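Local coordinates for EXOU (Pseudomonas aeruginosa, PDB 4AKX), which is a type III secretion toxin that probably hydrolyses phospholipids through its patatin-like domain and is bound by the chaperone SpcU, at residues V575-A579 against A614-I620. Residues are numbered along the deposited sequence; the frame is centred on the assembly and turned at random.
Sequences VAVIA and ATSPAEI
Val-575 and Ile-620 meet side by side, running past each other in opposite senses, with CG1 of Val-575 3.4 Å from CD1 of Ile-620. Ile-620 is extended along CG1 (chi2 176°), which carries CD1 across to helix 561-591; there the methyl lies 4.0 Å from CB of Ala-579 and also touches CB of Ile-578, whose side chain it crosses nearly at a right angle. The other methyl of Val-575, CG2, stands anti to its own carbonyl carbon and lies 3.9 Å from O of Thr-615 in the turn, touching as well CD of Pro-617, the first residue of helix 617-630. Beyond the segment, Pro-617 also touches Gln-571 and Ile-620 touches Ile-582, both on helix 561-591. Behind this face, polar groups shape the turn. Ser-616 is the N-cap: its OG accepts a nearly straight bond from N of Glu-619 (3.2 Å) and a weak one from N of Ala-618. Glu-619 reaches back to Thr-615. Its OE1 accepts from N of Thr-615 at 2.9 Å, on the anti side and tilted out of the carboxylate plane, and OG1 of Thr-615 bonds to OE1 from the same face, well above that plane. Joining two helices of the C-terminal region, the segments thus meet through van der Waals contacts, methyl on methyl and methyl on backbone carbonyl, while hydrogen bonding stays within each segment and caps the first turn of helix 617-630, which carries Pro-617 and Ile-620.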
loop_
_atom_site.group_PDB
_atom_site.type_symbol
_atom_site.label_atom_id
_atom_site.label_comp_id
_atom_site.label_asym_id
_atom_site.label_seq_id
_atom_site.Cartn_x
_atom_site.Cartn_y
_atom_site.Cartn_z
ATOM N N VAL B 575 19.298 0.824 -27.917
ATOM C CA VAL B 575 18.516 0.278 -26.807
ATOM C C VAL B 575 17.062 0.746 -26.829
ATOM O O VAL B 575 16.159 0.007 -26.475
ATOM C CB VAL B 575 19.142 0.557 -25.428
ATOM C CG1 VAL B 575 18.221 0.075 -24.353
ATOM C CG2 VAL B 575 20.475 -0.141 -25.270
ATOM N N ALA B 576 16.825 1.957 -27.283
ATOM C CA ALA B 576 15.464 2.473 -27.297
ATOM C C ALA B 576 14.617 1.766 -28.347
ATOM O O ALA B 576 13.453 1.501 -28.093
ATOM C CB ALA B 576 15.453 3.979 -27.528
ATOM N N VAL B 577 15.171 1.467 -29.527
ATOM C CA VAL B 577 14.345 0.764 -30.520
ATOM C C VAL B 577 14.000 -0.640 -30.030
ATOM O O VAL B 577 12.832 -1.023 -30.080
ATOM C CB VAL B 577 14.843 0.832 -32.003
ATOM C CG1 VAL B 577 15.461 2.165 -32.277
ATOM C CG2 VAL B 577 15.822 -0.273 -32.328
ATOM N N ILE B 578 14.980 -1.355 -29.459
ATOM C CA ILE B 578 14.695 -2.651 -28.844
ATOM C C ILE B 578 13.508 -2.486 -27.888
ATOM O O ILE B 578 12.516 -3.193 -28.009
ATOM C CB ILE B 578 15.859 -3.229 -28.024
ATOM C CG1 ILE B 578 17.170 -3.225 -28.812
ATOM C CG2 ILE B 578 15.469 -4.594 -27.474
ATOM C CD1 ILE B 578 17.691 -4.590 -29.201
ATOM N N ALA B 579 13.601 -1.554 -26.951
ATOM C CA ALA B 579 12.503 -1.358 -26.010
ATOM C C ALA B 579 11.191 -1.120 -26.720
ATOM O O ALA B 579 10.174 -1.748 -26.388
ATOM C CB ALA B 579 12.784 -0.211 -25.083
ATOM N N ALA B 614 14.538 2.787 -20.061
ATOM C CA ALA B 614 15.657 1.878 -20.220
ATOM C C ALA B 614 16.799 2.474 -21.053
ATOM O O ALA B 614 16.605 2.870 -22.232
ATOM C CB ALA B 614 15.177 0.580 -20.846
ATOM N N THR B 615 17.995 2.474 -20.453
ATOM C CA THR B 615 19.190 3.033 -21.073
ATOM C C THR B 615 20.224 1.962 -21.406
ATOM O O THR B 615 21.160 2.208 -22.182
ATOM C CB THR B 615 19.864 4.053 -20.142
ATOM O OG1 THR B 615 19.575 3.700 -18.784
ATOM C CG2 THR B 615 19.364 5.479 -20.430
ATOM N N SER B 616 20.069 0.787 -20.807
ATOM C CA SER B 616 20.991 -0.303 -21.061
ATOM C C SER B 616 20.282 -1.634 -21.213
ATOM O O SER B 616 19.289 -1.898 -20.545
ATOM C CB SER B 616 21.939 -0.436 -19.901
ATOM O OG SER B 616 21.354 -1.301 -18.954
ATOM N N PRO B 617 20.872 -2.534 -21.999
ATOM C CA PRO B 617 20.310 -3.875 -22.133
ATOM C C PRO B 617 19.948 -4.503 -20.796
ATOM O O PRO B 617 18.979 -5.242 -20.736
ATOM C CB PRO B 617 21.449 -4.661 -22.761
ATOM C CG PRO B 617 22.673 -3.935 -22.327
ATOM C CD PRO B 617 22.275 -2.496 -22.435
ATOM N N ALA B 618 20.714 -4.223 -19.738
ATOM C CA ALA B 618 20.504 -4.893 -18.432
ATOM C C ALA B 618 19.199 -4.476 -17.842
ATOM O O ALA B 618 18.459 -5.301 -17.291
ATOM C CB ALA B 618 21.614 -4.573 -17.463
ATOM N N GLU B 619 18.910 -3.183 -17.964
ATOM C CA GLU B 619 17.620 -2.638 -17.541
ATOM C C GLU B 619 16.492 -3.219 -18.356
ATOM O O GLU B 619 15.416 -3.418 -17.843
ATOM C CB GLU B 619 17.599 -1.131 -17.681
ATOM C CG GLU B 619 18.816 -0.459 -17.088
ATOM C CD GLU B 619 18.578 1.001 -16.808
ATOM O OE1 GLU B 619 17.953 1.659 -17.656
ATOM O OE2 GLU B 619 19.002 1.482 -15.739
ATOM N N ILE B 620 16.740 -3.499 -19.630
ATOM C CA ILE B 620 15.717 -4.113 -20.450
ATOM C C ILE B 620 15.439 -5.521 -19.997
ATOM O O ILE B 620 14.284 -5.947 -19.929
ATOM C CB ILE B 620 16.029 -4.037 -21.953
ATOM C CG1 ILE B 620 15.566 -2.678 -22.471
ATOM C CG2 ILE B 620 15.306 -5.140 -22.721
ATOM C CD1 ILE B 620 15.892 -2.428 -23.914
#